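PDB 5GVJ: enoyl-[acyl-carrier-protein] reductase [FMN] from Thermotoga maritima, which probably reduces enoyl groups carried on acyl-carrier protein in fatty-acid synthesis, using NADH and a bound FMN. Local coordinates for residues A[168-173]-A[189-194]; A[113-118]-A[132-137]; A[34-39]-A[64-69]. The protein carries 1 engineered substitution. All coordinates share one frame; numbering follows the deposited sequence.

Contact 1 (A[168-173]-A[189-194]); sequences IAAGGI and AVQMGT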
loop_
_atom_site.group_PDB
_atom_site.type_symbol
_atom_site.label_atom_id
_atom_site.label_comp_id
_atom_site.label_asym_id
_atom_site.label_seq_id
_atom_site.Cartn_x
_atom_site.Cartn_y
_atom_site.Cartn_z
ATOM N N ILE A 168 -3.922 3.375 -13.750
ATOM C CA ILE A 168 -4.832 2.386 -13.192
ATOM C C ILE A 168 -4.100 1.691 -12.053
ATOM O O ILE A 168 -2.967 1.226 -12.230
ATOM C CB ILE A 168 -5.297 1.388 -14.268
ATOM C CG1 ILE A 168 -5.933 2.152 -15.436
ATOM C CG2 ILE A 168 -6.274 0.378 -13.688
ATOM C CD1 ILE A 168 -6.294 1.282 -16.638
ATOM N N ALA A 169 -4.722 1.661 -10.875
ATOM C CA ALA A 169 -4.097 1.079 -9.693
ATOM C C ALA A 169 -4.427 -0.406 -9.617
ATOM O O ALA A 169 -5.581 -0.790 -9.813
ATOM C CB ALA A 169 -4.581 1.780 -8.429
ATOM N N ALA A 170 -3.412 -1.232 -9.341
ATOM C CA ALA A 170 -3.589 -2.667 -9.161
ATOM C C ALA A 170 -2.793 -3.131 -7.948
ATOM O O ALA A 170 -1.692 -2.639 -7.698
ATOM C CB ALA A 170 -3.140 -3.456 -10.395
ATOM N N GLY A 171 -3.344 -4.101 -7.222
ATOM C CA GLY A 171 -2.699 -4.656 -6.056
ATOM C C GLY A 171 -3.320 -4.131 -4.780
ATOM O O GLY A 171 -3.220 -2.933 -4.489
ATOM N N GLY A 172 -3.966 -5.020 -4.020
ATOM C CA GLY A 172 -4.568 -4.671 -2.749
ATOM C C GLY A 172 -5.970 -4.110 -2.826
ATOM O O GLY A 172 -6.507 -3.686 -1.800
ATOM N N ILE A 173 -6.593 -4.099 -3.999
ATOM C CA ILE A 173 -7.879 -3.445 -4.175
ATOM C C ILE A 173 -8.941 -4.517 -4.327
ATOM O O ILE A 173 -8.910 -5.297 -5.285
ATOM C CB ILE A 173 -7.868 -2.500 -5.384
ATOM C CG1 ILE A 173 -6.703 -1.514 -5.250
ATOM C CG2 ILE A 173 -9.188 -1.752 -5.453
ATOM C CD1 ILE A 173 -6.279 -0.900 -6.546
ATOM N N ALA A 189 -8.753 4.492 -12.431
ATOM C CA ALA A 189 -9.462 3.218 -12.476
ATOM C C ALA A 189 -8.720 2.258 -11.556
ATOM O O ALA A 189 -7.655 2.580 -11.021
ATOM C CB ALA A 189 -9.570 2.667 -13.908
ATOM N N VAL A 190 -9.306 1.079 -11.343
ATOM C CA VAL A 190 -8.667 0.071 -10.506
ATOM C C VAL A 190 -8.766 -1.281 -11.193
ATOM O O VAL A 190 -9.719 -1.562 -11.920
ATOM C CB VAL A 190 -9.283 0.001 -9.087
ATOM C CG1 VAL A 190 -8.958 1.282 -8.298
ATOM C CG2 VAL A 190 -10.790 -0.222 -9.152
ATOM N N GLN A 191 -7.767 -2.117 -10.947
ATOM C CA GLN A 191 -7.752 -3.494 -11.414
ATOM C C GLN A 191 -7.751 -4.389 -10.182
ATOM O O GLN A 191 -6.978 -4.154 -9.249
ATOM C CB GLN A 191 -6.533 -3.752 -12.305
ATOM C CG GLN A 191 -6.431 -5.175 -12.799
ATOM C CD GLN A 191 -5.248 -5.350 -13.718
ATOM O OE1 GLN A 191 -4.142 -4.904 -13.402
ATOM N NE2 GLN A 191 -5.479 -5.967 -14.881
ATOM N N MET A 192 -8.650 -5.388 -10.149
ATOM C CA MET A 192 -8.881 -6.184 -8.935
ATOM C C MET A 192 -8.803 -7.664 -9.281
ATOM O O MET A 192 -9.839 -8.335 -9.347
ATOM C CB MET A 192 -10.239 -5.851 -8.304
ATOM C CG MET A 192 -10.508 -4.393 -8.006
ATOM S SD MET A 192 -12.024 -4.326 -7.021
ATOM C CE MET A 192 -12.352 -2.574 -6.980
ATOM N N GLY A 193 -7.591 -8.177 -9.464
ATOM C CA GLY A 193 -7.453 -9.551 -9.917
ATOM C C GLY A 193 -8.061 -10.579 -8.980
ATOM O O GLY A 193 -8.925 -11.369 -9.387
ATOM N N THR A 194 -7.638 -10.561 -7.712
ATOM C CA THR A 194 -8.094 -11.590 -6.781
ATOM C C THR A 194 -9.598 -11.490 -6.538
ATOM O O THR A 194 -10.289 -12.516 -6.483
ATOM C CB THR A 194 -7.300 -11.504 -5.470
ATOM O OG1 THR A 194 -5.916 -11.788 -5.735
ATOM C CG2 THR A 194 -7.820 -12.509 -4.447
HETATM O O HOH W 1 -6.035 -5.080 -6.772
#

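Contact 2 (A[113-118]-A[132-137]); sequences TKVIPV and GADAVI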
loop_
_atom_site.group_PDB
_atom_site.type_symbol
_atom_site.label_atom_id
_atom_site.label_comp_id
_atom_site.label_asym_id
_atom_site.label_seq_id
_atom_site.Cartn_x
_atom_site.Cartn_y
_atom_site.Cartn_z
ATOM N N THR A 113 -5.743 0.002 -31.325
ATOM C CA THR A 113 -5.789 -0.662 -30.032
ATOM C C THR A 113 -5.305 0.293 -28.942
ATOM O O THR A 113 -4.358 1.057 -29.150
ATOM C CB THR A 113 -4.921 -1.920 -30.081
ATOM O OG1 THR A 113 -5.508 -2.860 -30.988
ATOM C CG2 THR A 113 -4.793 -2.565 -28.710
ATOM N N LYS A 114 -5.976 0.279 -27.785
ATOM C CA LYS A 114 -5.486 1.013 -26.615
ATOM C C LYS A 114 -4.479 0.139 -25.881
ATOM O O LYS A 114 -4.757 -1.031 -25.597
ATOM C CB LYS A 114 -6.625 1.412 -25.678
ATOM C CG LYS A 114 -7.754 2.201 -26.345
ATOM C CD LYS A 114 -7.244 3.525 -26.896
ATOM C CE LYS A 114 -8.404 4.442 -27.271
ATOM N NZ LYS A 114 -9.399 3.752 -28.131
ATOM N N VAL A 115 -3.310 0.703 -25.578
ATOM C CA VAL A 115 -2.189 -0.059 -25.036
ATOM C C VAL A 115 -1.945 0.392 -23.602
ATOM O O VAL A 115 -1.739 1.586 -23.350
ATOM C CB VAL A 115 -0.933 0.112 -25.900
ATOM C CG1 VAL A 115 0.212 -0.697 -25.332
ATOM C CG2 VAL A 115 -1.240 -0.314 -27.351
ATOM N N ILE A 116 -1.976 -0.557 -22.666
ATOM C CA ILE A 116 -1.850 -0.240 -21.243
ATOM C C ILE A 116 -0.815 -1.163 -20.606
ATOM O O ILE A 116 -1.180 -2.232 -20.102
ATOM C CB ILE A 116 -3.203 -0.363 -20.519
ATOM C CG1 ILE A 116 -4.267 0.478 -21.226
ATOM C CG2 ILE A 116 -3.077 0.127 -19.060
ATOM C CD1 ILE A 116 -5.652 0.392 -20.592
ATOM N N PRO A 117 0.469 -0.790 -20.593
ATOM C CA PRO A 117 1.480 -1.622 -19.929
ATOM C C PRO A 117 1.276 -1.635 -18.421
ATOM O O PRO A 117 0.822 -0.655 -17.832
ATOM C CB PRO A 117 2.809 -0.931 -20.287
ATOM C CG PRO A 117 2.498 -0.005 -21.426
ATOM C CD PRO A 117 1.059 0.405 -21.210
ATOM N N VAL A 118 1.620 -2.758 -17.799
ATOM C CA VAL A 118 1.681 -2.854 -16.340
ATOM C C VAL A 118 3.101 -2.506 -15.913
ATOM O O VAL A 118 4.070 -3.011 -16.489
ATOM C CB VAL A 118 1.275 -4.260 -15.856
ATOM C CG1 VAL A 118 1.298 -4.348 -14.335
ATOM C CG2 VAL A 118 -0.118 -4.642 -16.378
ATOM N N GLY A 132 4.230 6.033 -26.236
ATOM C CA GLY A 132 2.885 6.113 -26.760
ATOM C C GLY A 132 1.802 5.370 -25.986
ATOM O O GLY A 132 0.678 5.266 -26.482
ATOM N N ALA A 133 2.087 4.870 -24.791
ATOM C CA ALA A 133 1.052 4.166 -24.044
ATOM C C ALA A 133 -0.157 5.070 -23.813
ATOM O O ALA A 133 -0.021 6.278 -23.588
ATOM C CB ALA A 133 1.607 3.653 -22.715
ATOM N N ASP A 134 -1.350 4.474 -23.879
ATOM C CA ASP A 134 -2.582 5.220 -23.641
ATOM C C ASP A 134 -2.871 5.380 -22.162
ATOM O O ASP A 134 -3.522 6.349 -21.767
ATOM C CB ASP A 134 -3.766 4.528 -24.319
ATOM C CG ASP A 134 -3.625 4.508 -25.830
ATOM O OD1 ASP A 134 -3.907 5.552 -26.456
ATOM O OD2 ASP A 134 -3.205 3.474 -26.382
ATOM N N ALA A 135 -2.419 4.436 -21.345
ATOM C CA ALA A 135 -2.584 4.488 -19.900
ATOM C C ALA A 135 -1.582 3.501 -19.332
ATOM O O ALA A 135 -0.939 2.766 -20.078
ATOM C CB ALA A 135 -4.020 4.139 -19.476
ATOM N N VAL A 136 -1.441 3.488 -18.008
ATOM C CA VAL A 136 -0.549 2.532 -17.365
ATOM C C VAL A 136 -1.234 1.958 -16.146
ATOM O O VAL A 136 -2.003 2.643 -15.462
ATOM C CB VAL A 136 0.813 3.143 -16.965
ATOM C CG1 VAL A 136 1.544 3.628 -18.189
ATOM C CG2 VAL A 136 0.620 4.260 -15.958
ATOM N N ILE A 137 -0.966 0.687 -15.897
ATOM C CA ILE A 137 -1.376 0.018 -14.678
ATOM C C ILE A 137 -0.179 0.061 -13.742
ATOM O O ILE A 137 0.907 -0.425 -14.086
ATOM C CB ILE A 137 -1.831 -1.424 -14.951
ATOM C CG1 ILE A 137 -3.111 -1.443 -15.807
ATOM C CG2 ILE A 137 -2.090 -2.158 -13.631
ATOM C CD1 ILE A 137 -3.306 -2.728 -16.611
#

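Contact 3 (A[34-39]-A[64-69]); sequences VSEAGG and TDKPFG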
loop_
_atom_site.group_PDB
_atom_site.type_symbol
_atom_site.label_atom_id
_atom_site.label_comp_id
_atom_site.label_asym_id
_atom_site.label_seq_id
_atom_site.Cartn_x
_atom_site.Cartn_y
_atom_site.Cartn_z
ATOM N N VAL A 34 -17.249 -9.951 -16.836
ATOM C CA VAL A 34 -16.842 -8.630 -16.364
ATOM C C VAL A 34 -17.177 -7.555 -17.403
ATOM O O VAL A 34 -17.708 -6.491 -17.067
ATOM C CB VAL A 34 -15.344 -8.635 -16.003
ATOM C CG1 VAL A 34 -14.898 -7.237 -15.583
ATOM C CG2 VAL A 34 -15.078 -9.606 -14.850
ATOM N N SER A 35 -16.893 -7.820 -18.683
ATOM C CA SER A 35 -17.180 -6.833 -19.725
ATOM C C SER A 35 -18.679 -6.590 -19.873
ATOM O O SER A 35 -19.117 -5.444 -19.996
ATOM C CB SER A 35 -16.578 -7.281 -21.055
ATOM O OG SER A 35 -15.175 -7.036 -21.098
ATOM N N GLU A 36 -19.487 -7.650 -19.878
ATOM C CA GLU A 36 -20.932 -7.446 -20.009
ATOM C C GLU A 36 -21.493 -6.679 -18.815
ATOM O O GLU A 36 -22.413 -5.867 -18.975
ATOM C CB GLU A 36 -21.645 -8.789 -20.183
ATOM C CG GLU A 36 -23.161 -8.681 -20.439
ATOM C CD GLU A 36 -23.501 -7.831 -21.654
ATOM O OE1 GLU A 36 -22.700 -7.817 -22.620
ATOM O OE2 GLU A 36 -24.575 -7.178 -21.647
ATOM N N ALA A 37 -20.911 -6.874 -17.627
ATOM C CA ALA A 37 -21.289 -6.117 -16.436
ATOM C C ALA A 37 -20.801 -4.671 -16.447
ATOM O O ALA A 37 -21.054 -3.958 -15.470
ATOM C CB ALA A 37 -20.755 -6.807 -15.184
ATOM N N GLY A 38 -20.084 -4.230 -17.486
ATOM C CA GLY A 38 -19.705 -2.832 -17.613
ATOM C C GLY A 38 -18.273 -2.481 -17.245
ATOM O O GLY A 38 -17.891 -1.311 -17.378
ATOM N N GLY A 39 -17.483 -3.441 -16.782
ATOM C CA GLY A 39 -16.069 -3.247 -16.535
ATOM C C GLY A 39 -15.263 -3.684 -17.737
ATOM O O GLY A 39 -15.779 -3.799 -18.850
ATOM N N THR A 64 -20.478 -11.302 -25.393
ATOM C CA THR A 64 -20.662 -9.868 -25.205
ATOM C C THR A 64 -20.112 -9.083 -26.391
ATOM O O THR A 64 -19.105 -9.458 -26.996
ATOM C CB THR A 64 -19.978 -9.377 -23.922
ATOM O OG1 THR A 64 -20.220 -7.974 -23.757
ATOM C CG2 THR A 64 -18.474 -9.605 -24.011
ATOM N N ASP A 65 -20.766 -7.959 -26.682
ATOM C CA ASP A 65 -20.310 -6.997 -27.674
ATOM C C ASP A 65 -19.464 -5.876 -27.071
ATOM O O ASP A 65 -18.977 -5.016 -27.813
ATOM C CB ASP A 65 -21.508 -6.373 -28.397
ATOM C CG ASP A 65 -22.378 -7.409 -29.099
ATOM O OD1 ASP A 65 -21.832 -8.413 -29.604
ATOM O OD2 ASP A 65 -23.613 -7.212 -29.149
ATOM N N LYS A 66 -19.278 -5.864 -25.754
ATOM C CA LYS A 66 -18.649 -4.742 -25.067
ATOM C C LYS A 66 -17.129 -4.857 -25.081
ATOM O O LYS A 66 -16.577 -5.922 -25.345
ATOM C CB LYS A 66 -19.174 -4.663 -23.630
ATOM C CG LYS A 66 -20.668 -4.372 -23.603
ATOM C CD LYS A 66 -21.215 -4.194 -22.203
ATOM C CE LYS A 66 -22.747 -4.121 -22.256
ATOM N NZ LYS A 66 -23.312 -3.867 -20.891
ATOM N N PRO A 67 -16.412 -3.765 -24.796
ATOM C CA PRO A 67 -14.947 -3.819 -24.862
ATOM C C PRO A 67 -14.361 -4.851 -23.913
ATOM O O PRO A 67 -14.947 -5.222 -22.892
ATOM C CB PRO A 67 -14.514 -2.399 -24.470
ATOM C CG PRO A 67 -15.663 -1.536 -24.856
ATOM C CD PRO A 67 -16.906 -2.388 -24.622
ATOM N N PHE A 68 -13.161 -5.296 -24.261
ATOM C CA PHE A 68 -12.440 -6.292 -23.491
ATOM C C PHE A 68 -10.965 -6.121 -23.803
ATOM O O PHE A 68 -10.597 -5.487 -24.796
ATOM C CB PHE A 68 -12.902 -7.713 -23.838
ATOM C CG PHE A 68 -12.593 -8.105 -25.258
ATOM C CD1 PHE A 68 -13.434 -7.724 -26.291
ATOM C CD2 PHE A 68 -11.438 -8.821 -25.565
ATOM C CE1 PHE A 68 -13.141 -8.066 -27.598
ATOM C CE2 PHE A 68 -11.143 -9.165 -26.875
ATOM C CZ PHE A 68 -11.993 -8.787 -27.886
ATOM N N GLY A 69 -10.122 -6.693 -22.951
ATOM C CA GLY A 69 -8.692 -6.659 -23.155
ATOM C C GLY A 69 -8.102 -8.052 -23.280
ATOM O O GLY A 69 -8.739 -9.071 -22.971
HETATM O O HOH W 2 -22.944 -7.221 -25.408
#

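Contact 1 (A[168-173]-A[189-194])
Ala169 and Val190 pair across parallel strands 168-170 and 189-191, whose short axes close to 4.5 Å at 29°. Ala169 makes both bonds of the bridge: its N donates to Ala189 O (3.1 Å), and its O accepts from Gln191 N (2.8 Å). Farther on the chains part, and a water joins them instead, taking the N-H groups of Gly171 and Ile173 and donating to Gln191 O (2.8 Å). This is the beta-alpha-beta crossover through helix 176-185 in a TIM barrel. At the C-terminal ends of the strands, Gly172, Gln191, Gly193 and Thr194 bind FMN in the flavin-loaded protein, though none is bound here. Beyond the strand end, Ile173 folds back toward 189-194 on the face that carries Val190 and meets two partners. Its CD1 meets Val190 CG1 at 3.9 Å, while its CG2 touches Met192 CE at 3.6 Å, the Ile173 and Met192 side chains crossing at about a right angle. Phe153 of the second subunit also packs on Ile173. Gln191 leaves on the opposite face, with Ala170, its chain fully extended with CG anti to the backbone N (chi1 178°). That carries OE1 along Ala170 to within 3.5 Å of its CB, while NE2 is held by Met19 O.

Contact 2 (A[113-118]-A[132-137])
Ile116 and Ile137 cross at about a right angle in the tight half of this contact, CG2 of Ile116 resting on CG1 of Ile137 at 3.6 Å. Val118 covers Ile137 from the next position, its CG2 3.7 Å from Ile137 CD1. Their strands pair in parallel through Ile137 N and Pro117 O (3.0 Å). Pro117 has no N-H to return to Ala135 O; its ring CD sits there instead, 3.3 Å from that oxygen, and the CA-H of Ile116 points at the same atom. The same CD carbon of Pro117 also meets Ala133, whose CB lies 3.6 Å away. The unit is a beta-alpha-beta crossover of the TIM barrel, and helix 122-130 ends in a Schellman motif at Gly132.

Towards the start of strand 114-119 the packing thins and the partly exposed Lys114 and Asp134 take over. Asp134 holds Val115 twice: its N donates to Val115 O, and its OD2 accepts Val115 N at 2.9 Å, nearly straight at 167° and on the anti side of the carboxylate. With CG turned beside its own backbone N (chi1 -64°), the carboxylate reaches back along the strand. Replacing Asp134 with alanine would probably leave the Val115 N-H without this acceptor and the start of strand 114-119 tied to 132-137 by one bond fewer. Lys114 lays CD across the carboxylate, but its NZ stays 6.0 Å from Asp134 OD1. The attraction between these charges is therefore probably diffuse, and the carboxylate serves chiefly as a stand-in for a strand carbonyl.

Contact 3 (A[34-39]-A[64-69])
Glu36, in the last turn of helix 28-36, is gripped by two residues of 64-69. Its OE1 accepts the hydroxyl of Thr64, OG1 to OE1 being 2.7 Å, with the donor nearly in line with the C-O bond. Its backbone O accepts Lys66 NZ at 2.9 Å. The same ammonium makes only a long salt bridge to Glu36 OE2, 3.6 Å away. A third bond lies deeper: Ser35 OG donates to Pro67 O at 2.6 Å, in the carbonyl plane.

Lys66 reaches the helix end with its chain fully extended, passing over Ser35, whose O lies 3.3 Å from Lys66 CD. A positive charge among the last carbonyls of a helix probably suits the negative end of the helix dipole. Glu36 bends at chi2 (57°), which brings the carboxylate back alongside Thr64 and across the lysine chain. A crystal neighbour also touches this exposed side chain.

A second shell surrounds these donors. Thr64 OG1 accepts Lys66 N at 3.1 Å, an ST turn, consistent with both side chains facing the helix. A water donates to Glu36 OE1 and accepts Asp65 N at 2.6 Å, tying the carboxylate to the turn once more. On the helix side a Schellman motif closes at Gly38, and Ser35 OG is also bonded to Gly41 N.

The contact lies where helix 28-36 turns towards strand 41-44 and the chain enters strand 68-73, at the N-terminal ends of these neighbouring barrel strands. Phe68 packs against Ile57 and Leu60 of helix 50-63, and Ala37 lies against Val290 and Ile294 of helix 290-309.

In the fold
From the N terminus, contact 3 comes first: it closes the loop running through strand 41-44 and helix 50-63, bringing the end of helix 28-36 to the approach to strand 68-73. Contact 2 follows, returning the chain through helix 122-130 from strand 114-119 to strand 136-139. Contact 1 then closes the connection through helix 176-185, from strand 167-170 to strand 189-191. The three lie in series, none crossing or enclosing another. Contacts 1 and 2 meet directly, because strands 136-139 and 167-170 are neighbours: Ile168 N lies 2.7 Å from Val136 O, a probable hydrogen bond. Contact 3 stands apart, its centre about 17 Å from that of contact 1, yet all three reach the same parallel barrel sheet.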